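Local coordinates for XAC2610 protein (Xanthomonas axonopodis pv. citri, PDB 4QTQ) that binds calcium and probably serves as an immunity protein, inhibiting a peptidoglycan hydrolase linked to bacterial killing by the Xanthomonas type IV secretion system, at residues I28-H33 / V53-P58; F78-L83 / I94-I99; L83-K88 / L150-G155; D106-S111 / Y122-F127. All blocks are in the same frame, centred on the assembly; numbering follows the deposited sequence.

Contact 1: I28-H33 / V53-P58; sequences IAVSVH and VEVTFP
Ala29 and Thr56 face each other as a hydrogen-bonded antiparallel pair: Ala29 N donates to Thr56 O at 3.2 Å, and Thr56 N returns a straighter bond to Ala29 O at 2.9 Å. Ser31 and Glu54 repeat the pattern, with Ser31 N to Glu54 O at 2.9 Å. A water over this face touches Thr56 OG1 and donates to Ala29 O at 3.2 Å, so that this carbonyl takes two donors.

The other face is apolar. Val30 CG1 meets Val53 CG1 at 4.0 Å, and Ile28 CG2 reaches Val55 CG1 at 3.6 Å. With CG1 of Ile28 beside its own backbone N (chi1 -63°), the CD1 methyl runs alongside the Phe57 side chain and ends at the ring edge, 3.9 Å from Phe57 CD1. One face of that ring carries Val55 CG1, which helps hold it in place, while His104 meets the ring edge-to-face.

These are the two inner strands of a four-stranded antiparallel sheet, flanked by strands 20-25 and 63-65. The sheet is one layer of a beta-sandwich, and its valine face packs on the other: Ile28 lies on Leu96, and Val32 and Val53 lie on Ile94, both in strand 94-97.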
# COMPACT_ATOMS: atom_id res chain seq x y z
N ILE A 28 7.41 17.09 2.39
CA ILE A 28 8.23 16.05 1.77
C ILE A 28 8.16 16.28 0.27
O ILE A 28 7.07 16.35 -0.30
CB ILE A 28 7.71 14.64 2.09
CG1 ILE A 28 7.79 14.37 3.60
CG2 ILE A 28 8.51 13.59 1.34
CD1 ILE A 28 6.94 13.21 4.07
N ALA A 29 9.32 16.41 -0.36
CA ALA A 29 9.37 16.66 -1.80
C ALA A 29 9.42 15.33 -2.51
O ALA A 29 10.20 14.45 -2.12
CB ALA A 29 10.57 17.52 -2.17
N VAL A 30 8.60 15.18 -3.54
CA VAL A 30 8.56 13.94 -4.32
C VAL A 30 8.58 14.29 -5.80
O VAL A 30 7.78 15.12 -6.26
CB VAL A 30 7.31 13.09 -4.03
CG1 VAL A 30 7.40 11.76 -4.77
CG2 VAL A 30 7.13 12.85 -2.54
N SER A 31 9.51 13.67 -6.52
CA SER A 31 9.58 13.82 -7.97
C SER A 31 9.47 12.46 -8.63
O SER A 31 9.86 11.45 -8.06
CB SER A 31 10.87 14.53 -8.39
OG SER A 31 12.02 13.77 -8.06
N VAL A 32 8.93 12.45 -9.84
CA VAL A 32 8.80 11.25 -10.64
C VAL A 32 9.47 11.53 -11.98
O VAL A 32 9.26 12.60 -12.56
CB VAL A 32 7.32 10.87 -10.89
CG1 VAL A 32 7.22 9.58 -11.71
CG2 VAL A 32 6.56 10.72 -9.58
N HIS A 33 10.28 10.59 -12.45
CA HIS A 33 10.90 10.65 -13.75
C HIS A 33 10.56 9.35 -14.48
O HIS A 33 11.03 8.27 -14.09
CB HIS A 33 12.42 10.84 -13.57
CG HIS A 33 12.77 11.70 -12.39
ND1 HIS A 33 12.93 13.06 -12.49
CD2 HIS A 33 12.96 11.39 -11.09
CE1 HIS A 33 13.22 13.55 -11.29
NE2 HIS A 33 13.24 12.56 -10.43
N VAL A 53 11.00 7.16 -8.59
CA VAL A 53 10.31 8.01 -7.63
C VAL A 53 11.36 8.45 -6.61
O VAL A 53 11.92 7.62 -5.88
CB VAL A 53 9.16 7.26 -6.94
CG1 VAL A 53 8.59 8.09 -5.79
CG2 VAL A 53 8.09 6.90 -7.96
N GLU A 54 11.64 9.75 -6.58
CA GLU A 54 12.64 10.30 -5.67
C GLU A 54 11.96 11.08 -4.55
O GLU A 54 11.16 11.98 -4.81
CB GLU A 54 13.61 11.21 -6.41
CG GLU A 54 14.84 11.54 -5.59
CD GLU A 54 15.74 12.55 -6.25
OE1 GLU A 54 15.39 13.76 -6.24
OE2 GLU A 54 16.80 12.14 -6.76
N VAL A 55 12.31 10.73 -3.31
CA VAL A 55 11.69 11.29 -2.10
C VAL A 55 12.76 11.99 -1.26
O VAL A 55 13.80 11.40 -0.92
CB VAL A 55 11.02 10.18 -1.25
CG1 VAL A 55 10.34 10.76 -0.03
CG2 VAL A 55 10.04 9.38 -2.09
N THR A 56 12.50 13.25 -0.92
CA THR A 56 13.40 14.04 -0.10
C THR A 56 12.70 14.45 1.19
O THR A 56 11.90 15.38 1.19
CB THR A 56 13.85 15.33 -0.82
OG1 THR A 56 14.34 15.02 -2.14
CG2 THR A 56 14.93 16.05 -0.00
N PHE A 57 12.97 13.74 2.28
CA PHE A 57 12.42 14.10 3.59
C PHE A 57 13.15 15.34 4.09
O PHE A 57 14.29 15.58 3.70
CB PHE A 57 12.59 12.93 4.57
CG PHE A 57 11.84 11.68 4.15
CD1 PHE A 57 10.45 11.62 4.29
CD2 PHE A 57 12.51 10.59 3.61
CE1 PHE A 57 9.75 10.48 3.91
CE2 PHE A 57 11.82 9.45 3.23
CZ PHE A 57 10.43 9.40 3.38
N PRO A 58 12.49 16.17 4.94
CA PRO A 58 13.17 17.38 5.41
C PRO A 58 14.49 17.08 6.12
O PRO A 58 14.52 16.23 7.02
CB PRO A 58 12.18 18.00 6.41
CG PRO A 58 10.88 17.37 6.14
CD PRO A 58 11.14 16.03 5.52
O HOH W 1 12.65 14.44 -4.12

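Contact 2: F78-L83 / I94-I99. With CA (calcium ion), chain B.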
# COMPACT_ATOMS: atom_id res chain seq x y z
N PHE A 78 -0.87 11.94 -5.18
CA PHE A 78 -0.13 11.86 -3.91
C PHE A 78 -1.04 11.98 -2.71
O PHE A 78 -1.97 12.80 -2.68
CB PHE A 78 0.90 12.99 -3.79
CG PHE A 78 1.88 13.04 -4.92
CD1 PHE A 78 2.96 12.17 -4.95
CD2 PHE A 78 1.76 13.98 -5.92
CE1 PHE A 78 3.88 12.22 -5.98
CE2 PHE A 78 2.69 14.05 -6.94
CZ PHE A 78 3.75 13.17 -6.97
N TYR A 79 -0.73 11.18 -1.69
CA TYR A 79 -1.39 11.27 -0.40
C TYR A 79 -0.35 11.20 0.72
O TYR A 79 0.58 10.39 0.68
CB TYR A 79 -2.46 10.18 -0.27
CG TYR A 79 -3.07 10.05 1.11
CD1 TYR A 79 -4.16 10.84 1.51
CD2 TYR A 79 -2.56 9.13 2.03
CE1 TYR A 79 -4.72 10.70 2.77
CE2 TYR A 79 -3.10 8.99 3.28
CZ TYR A 79 -4.18 9.76 3.66
OH TYR A 79 -4.68 9.58 4.92
N HIS A 80 -0.51 12.07 1.70
CA HIS A 80 0.33 12.09 2.88
C HIS A 80 -0.60 12.08 4.08
O HIS A 80 -1.39 12.99 4.28
CB HIS A 80 1.23 13.33 2.85
CG HIS A 80 2.21 13.42 3.98
ND1 HIS A 80 2.90 14.58 4.27
CD2 HIS A 80 2.62 12.51 4.89
CE1 HIS A 80 3.69 14.38 5.30
NE2 HIS A 80 3.54 13.13 5.71
N GLY A 81 -0.55 11.00 4.85
CA GLY A 81 -1.42 10.85 6.00
C GLY A 81 -1.50 9.42 6.47
O GLY A 81 -0.81 8.54 5.92
N PRO A 82 -2.33 9.16 7.49
CA PRO A 82 -2.43 7.81 8.02
C PRO A 82 -3.29 6.89 7.13
O PRO A 82 -4.10 7.37 6.31
CB PRO A 82 -3.08 8.02 9.40
CG PRO A 82 -3.72 9.38 9.36
CD PRO A 82 -3.35 10.05 8.07
N LEU A 83 -3.09 5.58 7.29
CA LEU A 83 -3.94 4.58 6.65
C LEU A 83 -5.06 4.14 7.61
O LEU A 83 -5.09 3.00 8.09
CB LEU A 83 -3.11 3.38 6.18
CG LEU A 83 -1.97 3.68 5.19
CD1 LEU A 83 -1.16 2.42 4.90
CD2 LEU A 83 -2.48 4.32 3.90
N ILE A 94 1.08 7.35 -5.11
CA ILE A 94 2.26 7.46 -4.24
C ILE A 94 1.83 7.99 -2.89
O ILE A 94 1.32 9.12 -2.80
CB ILE A 94 3.32 8.40 -4.85
CG1 ILE A 94 3.92 7.78 -6.12
CG2 ILE A 94 4.43 8.71 -3.84
CD1 ILE A 94 4.71 8.75 -6.96
N ILE A 95 2.02 7.17 -1.86
CA ILE A 95 1.53 7.41 -0.48
C ILE A 95 2.68 7.49 0.55
O ILE A 95 3.51 6.58 0.65
CB ILE A 95 0.56 6.28 -0.07
CG1 ILE A 95 -0.70 6.30 -0.96
CG2 ILE A 95 0.20 6.33 1.42
CD1 ILE A 95 -1.19 4.92 -1.34
N LEU A 96 2.71 8.59 1.29
CA LEU A 96 3.64 8.83 2.39
C LEU A 96 2.89 8.67 3.72
O LEU A 96 1.94 9.40 4.01
CB LEU A 96 4.22 10.24 2.29
CG LEU A 96 4.63 10.76 0.91
CD1 LEU A 96 4.96 12.24 0.99
CD2 LEU A 96 5.80 9.97 0.38
N THR A 97 3.31 7.69 4.51
CA THR A 97 2.57 7.27 5.68
C THR A 97 3.51 6.42 6.54
O THR A 97 4.31 5.65 6.00
CB THR A 97 1.32 6.45 5.29
OG1 THR A 97 0.50 6.23 6.44
CG2 THR A 97 1.70 5.08 4.68
N ASP A 98 3.44 6.58 7.86
CA ASP A 98 4.28 5.81 8.77
C ASP A 98 3.56 4.54 9.07
O ASP A 98 2.56 4.53 9.77
CB ASP A 98 4.56 6.58 10.07
CG ASP A 98 5.50 5.84 11.02
OD1 ASP A 98 6.29 4.97 10.56
OD2 ASP A 98 5.44 6.15 12.23
N ILE A 99 4.04 3.45 8.50
CA ILE A 99 3.37 2.16 8.62
C ILE A 99 3.77 1.49 9.92
O ILE A 99 2.93 0.91 10.61
CB ILE A 99 3.68 1.26 7.40
CG1 ILE A 99 3.07 1.89 6.13
CG2 ILE A 99 3.15 -0.16 7.60
CD1 ILE A 99 3.46 1.22 4.83
CA CA B . 8.30 4.38 9.51
O HOH W 2 10.53 3.78 9.41
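Phe78 and Ile94 lie side by side at the start of a parallel pair of strands, 78-80 and 94-97, within the mixed sheet of the beta-sandwich. The Phe78 side chain is set beside its own backbone N (chi1 -56°), which brings CE1 to 3.7 Å from Ile94 CD1. On the opposite face of the sheet Tyr79 and Ile95 meet at a slant, with Ile95 CG2 at the edge of the tyrosine ring, 4.0 Å from Tyr79 CD2. His80 returns to the Phe78 face and takes Leu96 CD1 over one side of its imidazole; its NE2 is hydrogen-bonded to Glu105, which helps fix the rotation of the ring.

Backbone bonds follow the staggered parallel pattern, from Tyr79 N to Ile94 O, from Leu96 N to Tyr79 O, and from Gly81 N to Leu96 O at 3.1 Å. Beyond Gly81 side chains take over. Tyr79 OH donates in plane to a lone pair of Pro82 O at 2.7 Å, bracing the turn, while Leu83 lays CG and CD1 across the Thr97 methyl at about a right angle. Past strand 94-97, Asp98 OD1 binds calcium at 2.3 Å, in a site completed by Asn100, Asp102, the main-chain O of His104, Asp106 and a water. Thr97 holds its hydroxyl anti to the backbone N (chi1 -171°), and from there OG1 donates to Gly81 O at 2.7 Å.

Contact 3: L83-K88 / L150-G155; sequences LDDTYK and LFSVKG
Val153 N donates to Leu83 O at 2.7 Å, in the plane of the carbonyl and with an N-H...O angle of 160°. It is the one direct backbone hydrogen bond between the loop 83-88 and the segment 150-155, and it falls just where the second chain becomes strand 152-154. A water extends the pairing by one step, accepting from Asp85 N at 3.1 Å and donating to Val153 O at 3.0 Å. Ser152 OG lies 3.1 Å from Asp85 OD2, close enough for a hydrogen bond, though the direction of its proton is not settled. Asp85 comes to the serine with its carboxylate swung anti to the backbone N (chi1 -155°), and its CB also rests near Ser152 CB. Within the loop, Lys88 N bonds back to Asp84 O and closes an alpha-turn (i+4 to i).

Inward from these bonds, Leu83 spreads its two methyls between different neighbours. Leu83 CD2 meets Leu150 CD2 at 3.9 Å, the two side chains crossing nearly at right angles. Leu83 CD1 sits 4.0 Å from Val153 CG2 and equally far from Phe151 CE1. The phenylalanine ring is steadied from its own segment, for Leu150 CD1 stands over the centre of one face. Farther out, Leu150 and Phe151 reach Tyr122 and Val124 of strand 121-128, and Lys88 makes a cation-pi contact with Tyr79.

The connection between strands 78-80 and 94-97 thus docks on strand 152-154, which is an edge strand of the six-stranded antiparallel sheet, next to 157-163.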
# COMPACT_ATOMS: atom_id res chain seq x y z
N LEU A 83 -3.09 5.58 7.29
CA LEU A 83 -3.94 4.58 6.65
C LEU A 83 -5.06 4.14 7.61
O LEU A 83 -5.09 3.00 8.09
CB LEU A 83 -3.11 3.38 6.18
CG LEU A 83 -1.97 3.68 5.19
CD1 LEU A 83 -1.16 2.42 4.90
CD2 LEU A 83 -2.48 4.32 3.90
N ASP A 84 -5.98 5.07 7.88
CA ASP A 84 -7.15 4.78 8.71
C ASP A 84 -8.19 4.02 7.90
O ASP A 84 -8.48 4.38 6.76
CB ASP A 84 -7.81 6.07 9.19
CG ASP A 84 -6.93 6.88 10.12
OD1 ASP A 84 -6.13 6.28 10.85
OD2 ASP A 84 -7.07 8.12 10.12
N ASP A 85 -8.74 2.96 8.50
CA ASP A 85 -9.82 2.18 7.88
C ASP A 85 -11.02 3.11 7.70
O ASP A 85 -11.78 2.98 6.73
CB ASP A 85 -10.19 0.96 8.75
CG ASP A 85 -10.82 -0.17 7.94
OD1 ASP A 85 -11.99 -0.02 7.51
OD2 ASP A 85 -10.17 -1.22 7.76
N THR A 86 -11.18 4.05 8.63
CA THR A 86 -12.16 5.12 8.50
C THR A 86 -11.79 6.04 7.33
O THR A 86 -12.41 5.96 6.27
CB THR A 86 -12.31 5.90 9.83
OG1 THR A 86 -11.03 6.33 10.29
CG2 THR A 86 -12.95 5.01 10.90
N TYR A 87 -10.73 6.82 7.48
CA TYR A 87 -10.33 7.83 6.51
C TYR A 87 -9.99 7.42 5.06
O TYR A 87 -10.55 7.98 4.12
CB TYR A 87 -9.02 8.42 7.02
CG TYR A 87 -9.11 9.53 8.02
CD1 TYR A 87 -10.28 10.23 8.20
CD2 TYR A 87 -8.00 9.89 8.77
CE1 TYR A 87 -10.36 11.27 9.11
CE2 TYR A 87 -8.06 10.92 9.68
CZ TYR A 87 -9.24 11.61 9.85
OH TYR A 87 -9.34 12.64 10.77
N LYS A 88 -9.14 6.43 4.85
CA LYS A 88 -8.56 6.20 3.53
C LYS A 88 -9.32 5.10 2.78
O LYS A 88 -9.08 3.90 2.98
CB LYS A 88 -7.06 5.89 3.66
CG LYS A 88 -6.15 6.69 2.74
CD LYS A 88 -5.91 5.96 1.44
CE LYS A 88 -5.12 6.83 0.48
NZ LYS A 88 -4.57 6.04 -0.65
N LEU A 150 -5.22 -1.52 -0.60
CA LEU A 150 -4.21 -1.27 0.41
C LEU A 150 -4.76 -1.48 1.82
O LEU A 150 -5.90 -1.11 2.12
CB LEU A 150 -3.66 0.15 0.28
CG LEU A 150 -2.45 0.55 1.13
CD1 LEU A 150 -1.29 -0.41 0.90
CD2 LEU A 150 -2.02 1.96 0.78
N PHE A 151 -3.95 -2.11 2.65
CA PHE A 151 -4.26 -2.36 4.06
C PHE A 151 -4.44 -1.07 4.86
O PHE A 151 -4.04 0.01 4.43
CB PHE A 151 -3.18 -3.25 4.71
CG PHE A 151 -1.77 -2.83 4.40
CD1 PHE A 151 -1.19 -1.75 5.06
CD2 PHE A 151 -1.01 -3.50 3.45
CE1 PHE A 151 0.12 -1.36 4.79
CE2 PHE A 151 0.28 -3.12 3.16
CZ PHE A 151 0.85 -2.05 3.83
N SER A 152 -5.08 -1.21 6.02
CA SER A 152 -5.25 -0.10 6.98
C SER A 152 -4.32 -0.38 8.15
O SER A 152 -4.06 -1.53 8.47
CB SER A 152 -6.68 -0.03 7.48
OG SER A 152 -7.60 -0.21 6.41
N VAL A 153 -3.84 0.67 8.81
CA VAL A 153 -2.95 0.51 9.95
C VAL A 153 -3.62 1.03 11.22
O VAL A 153 -4.23 2.11 11.21
CB VAL A 153 -1.59 1.22 9.73
CG1 VAL A 153 -0.68 0.99 10.93
CG2 VAL A 153 -0.91 0.72 8.47
N LYS A 154 -3.52 0.25 12.29
CA LYS A 154 -4.03 0.63 13.62
C LYS A 154 -3.02 0.14 14.66
O LYS A 154 -2.95 -1.05 14.93
CB LYS A 154 -5.39 -0.02 13.87
CG LYS A 154 -6.03 0.32 15.22
CD LYS A 154 -7.03 -0.75 15.66
CE LYS A 154 -7.54 -0.50 17.07
NZ LYS A 154 -8.28 0.79 17.18
N GLY A 155 -2.25 1.06 15.23
CA GLY A 155 -1.15 0.68 16.12
C GLY A 155 -0.15 -0.20 15.37
O GLY A 155 0.28 0.15 14.27
O HOH W 3 -7.26 1.87 11.03

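Contact 4: D106-S111 / Y122-F127; sequences DVVVWS and YSVYLF. With CA (calcium ion), chain B.
Strands 106-111 and 122-127 form the buried body of an antiparallel beta hairpin in the mixed sheet, with the calcium site at one end. Val107 and Tyr125 make one hydrogen-bonded pair, and Val109 and Ser123 the next, Val107 N reaching Tyr125 O at 2.9 Å. On the Val108 face, Tyr122 meets its neighbours obliquely: Val108 CG1 is 3.7 Å from Tyr122 CD2, and Trp110 CB is 3.8 Å from Tyr122 CE2. The tryptophan itself stacks on Tyr71. The reverse face carries Val107, Val109 and Tyr125, with Val107 O at the edge of the tyrosine ring.

A hydroxyl pair finishes the end remote from the metal, Ser111 OG to Ser123 OG at 2.7 Å. At the metal end Asp106 CG turns beside its own backbone N (chi1 -50°), letting OD1 and OD2 bind calcium at 2.6 Å. Asp106 OD1 also accepts Phe127 N at 2.8 Å, from the anti side of the carboxylate, while OD2 takes the amide of Ile99. Leu126 CD2 lies 3.5 Å from Asp106 CG.

The calcium water donates to Phe127 O. Asp106 thus joins the ion to both Ile99 and the partner strand, and the metal and two amide donors would be expected to favour its charged form.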
# COMPACT_ATOMS: atom_id res chain seq x y z
N ASP A 106 7.05 6.26 5.75
CA ASP A 106 7.44 5.25 4.81
C ASP A 106 6.73 5.56 3.49
O ASP A 106 5.97 6.53 3.40
CB ASP A 106 7.03 3.90 5.37
CG ASP A 106 7.49 3.70 6.80
OD1 ASP A 106 8.72 3.79 7.05
OD2 ASP A 106 6.64 3.49 7.69
N VAL A 107 6.96 4.75 2.47
CA VAL A 107 6.45 5.05 1.14
C VAL A 107 5.78 3.83 0.52
O VAL A 107 6.28 2.70 0.62
CB VAL A 107 7.57 5.59 0.21
CG1 VAL A 107 7.02 5.91 -1.18
CG2 VAL A 107 8.21 6.81 0.83
N VAL A 108 4.62 4.08 -0.08
CA VAL A 108 3.83 3.05 -0.73
C VAL A 108 3.56 3.50 -2.15
O VAL A 108 3.11 4.63 -2.39
CB VAL A 108 2.49 2.80 0.00
CG1 VAL A 108 1.67 1.74 -0.73
CG2 VAL A 108 2.72 2.40 1.45
N VAL A 109 3.83 2.62 -3.10
CA VAL A 109 3.76 2.97 -4.51
C VAL A 109 2.81 2.00 -5.23
O VAL A 109 2.90 0.78 -5.05
CB VAL A 109 5.17 2.95 -5.10
CG1 VAL A 109 5.15 3.02 -6.61
CG2 VAL A 109 5.99 4.11 -4.53
N TRP A 110 1.88 2.54 -6.02
CA TRP A 110 0.99 1.72 -6.83
C TRP A 110 1.80 1.21 -8.01
O TRP A 110 2.03 1.93 -8.98
CB TRP A 110 -0.23 2.52 -7.29
CG TRP A 110 -1.14 1.76 -8.24
CD1 TRP A 110 -1.10 0.42 -8.53
CD2 TRP A 110 -2.23 2.30 -9.01
NE1 TRP A 110 -2.08 0.10 -9.45
CE2 TRP A 110 -2.80 1.23 -9.75
CE3 TRP A 110 -2.77 3.58 -9.17
CZ2 TRP A 110 -3.86 1.41 -10.62
CZ3 TRP A 110 -3.83 3.76 -10.03
CH2 TRP A 110 -4.36 2.67 -10.75
N SER A 111 2.26 -0.04 -7.90
CA SER A 111 3.22 -0.61 -8.85
C SER A 111 2.68 -1.74 -9.73
O SER A 111 3.34 -2.13 -10.68
CB SER A 111 4.44 -1.14 -8.10
OG SER A 111 4.05 -2.15 -7.17
N TYR A 122 0.68 -3.01 -4.59
CA TYR A 122 1.61 -1.98 -4.15
C TYR A 122 2.98 -2.51 -3.75
O TYR A 122 3.12 -3.65 -3.28
CB TYR A 122 1.01 -1.24 -2.94
CG TYR A 122 -0.32 -0.59 -3.25
CD1 TYR A 122 -1.50 -1.33 -3.18
CD2 TYR A 122 -0.40 0.74 -3.66
CE1 TYR A 122 -2.72 -0.75 -3.48
CE2 TYR A 122 -1.62 1.32 -3.96
CZ TYR A 122 -2.78 0.57 -3.87
OH TYR A 122 -4.00 1.14 -4.17
N SER A 123 3.97 -1.63 -3.91
CA SER A 123 5.31 -1.83 -3.41
C SER A 123 5.41 -0.96 -2.17
O SER A 123 5.13 0.24 -2.23
CB SER A 123 6.36 -1.42 -4.45
OG SER A 123 6.31 -2.25 -5.62
N VAL A 124 5.82 -1.58 -1.06
CA VAL A 124 5.95 -0.90 0.22
C VAL A 124 7.44 -0.78 0.58
O VAL A 124 8.19 -1.76 0.50
CB VAL A 124 5.17 -1.66 1.32
CG1 VAL A 124 5.35 -1.01 2.68
CG2 VAL A 124 3.70 -1.71 0.95
N TYR A 125 7.85 0.44 0.95
CA TYR A 125 9.21 0.74 1.38
C TYR A 125 9.22 1.39 2.77
O TYR A 125 8.65 2.48 2.96
CB TYR A 125 9.91 1.69 0.39
CG TYR A 125 9.82 1.28 -1.07
CD1 TYR A 125 8.65 1.45 -1.79
CD2 TYR A 125 10.92 0.73 -1.73
CE1 TYR A 125 8.55 1.08 -3.12
CE2 TYR A 125 10.84 0.35 -3.07
CZ TYR A 125 9.64 0.52 -3.76
OH TYR A 125 9.52 0.18 -5.07
N LEU A 126 9.86 0.73 3.73
CA LEU A 126 10.00 1.28 5.08
C LEU A 126 11.30 2.09 5.19
O LEU A 126 12.35 1.67 4.70
CB LEU A 126 9.99 0.17 6.13
CG LEU A 126 8.72 -0.67 6.25
CD1 LEU A 126 8.87 -1.65 7.40
CD2 LEU A 126 7.49 0.20 6.46
N PHE A 127 11.22 3.24 5.83
CA PHE A 127 12.41 4.00 6.11
C PHE A 127 13.24 3.24 7.14
O PHE A 127 12.74 2.91 8.22
CB PHE A 127 12.08 5.40 6.63
CG PHE A 127 13.28 6.28 6.71
CD1 PHE A 127 13.86 6.78 5.55
CD2 PHE A 127 13.86 6.59 7.94
CE1 PHE A 127 14.98 7.59 5.62
CE2 PHE A 127 14.98 7.39 8.01
CZ PHE A 127 15.54 7.90 6.85
CA CA B . 8.30 4.38 9.51
O HOH W 2 10.53 3.78 9.41

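From the N terminus, contact 1 closes first, pairing 28-33 with 53-58 across an excursion of two short strands. Contact 2 opens after it and brings 94-99 back beside 78-83; its Phe78, His80, Ile94 and Leu96 pack on Ile28, Val30 and Val32, joining the two sheets of the sandwich. Contact 4 follows in series as a hairpin whose first strand lies next to 94-97; both contacts share the calcium ion and a water. Contact 3 begins at Leu83, inside contact 2, and crosses it, ending only at 150-155, so contact 4 falls wholly within its long span. Contact 3 thereby ties the calcium-bearing sheet to the C-terminal one, while contacts 1 and 3 do not touch.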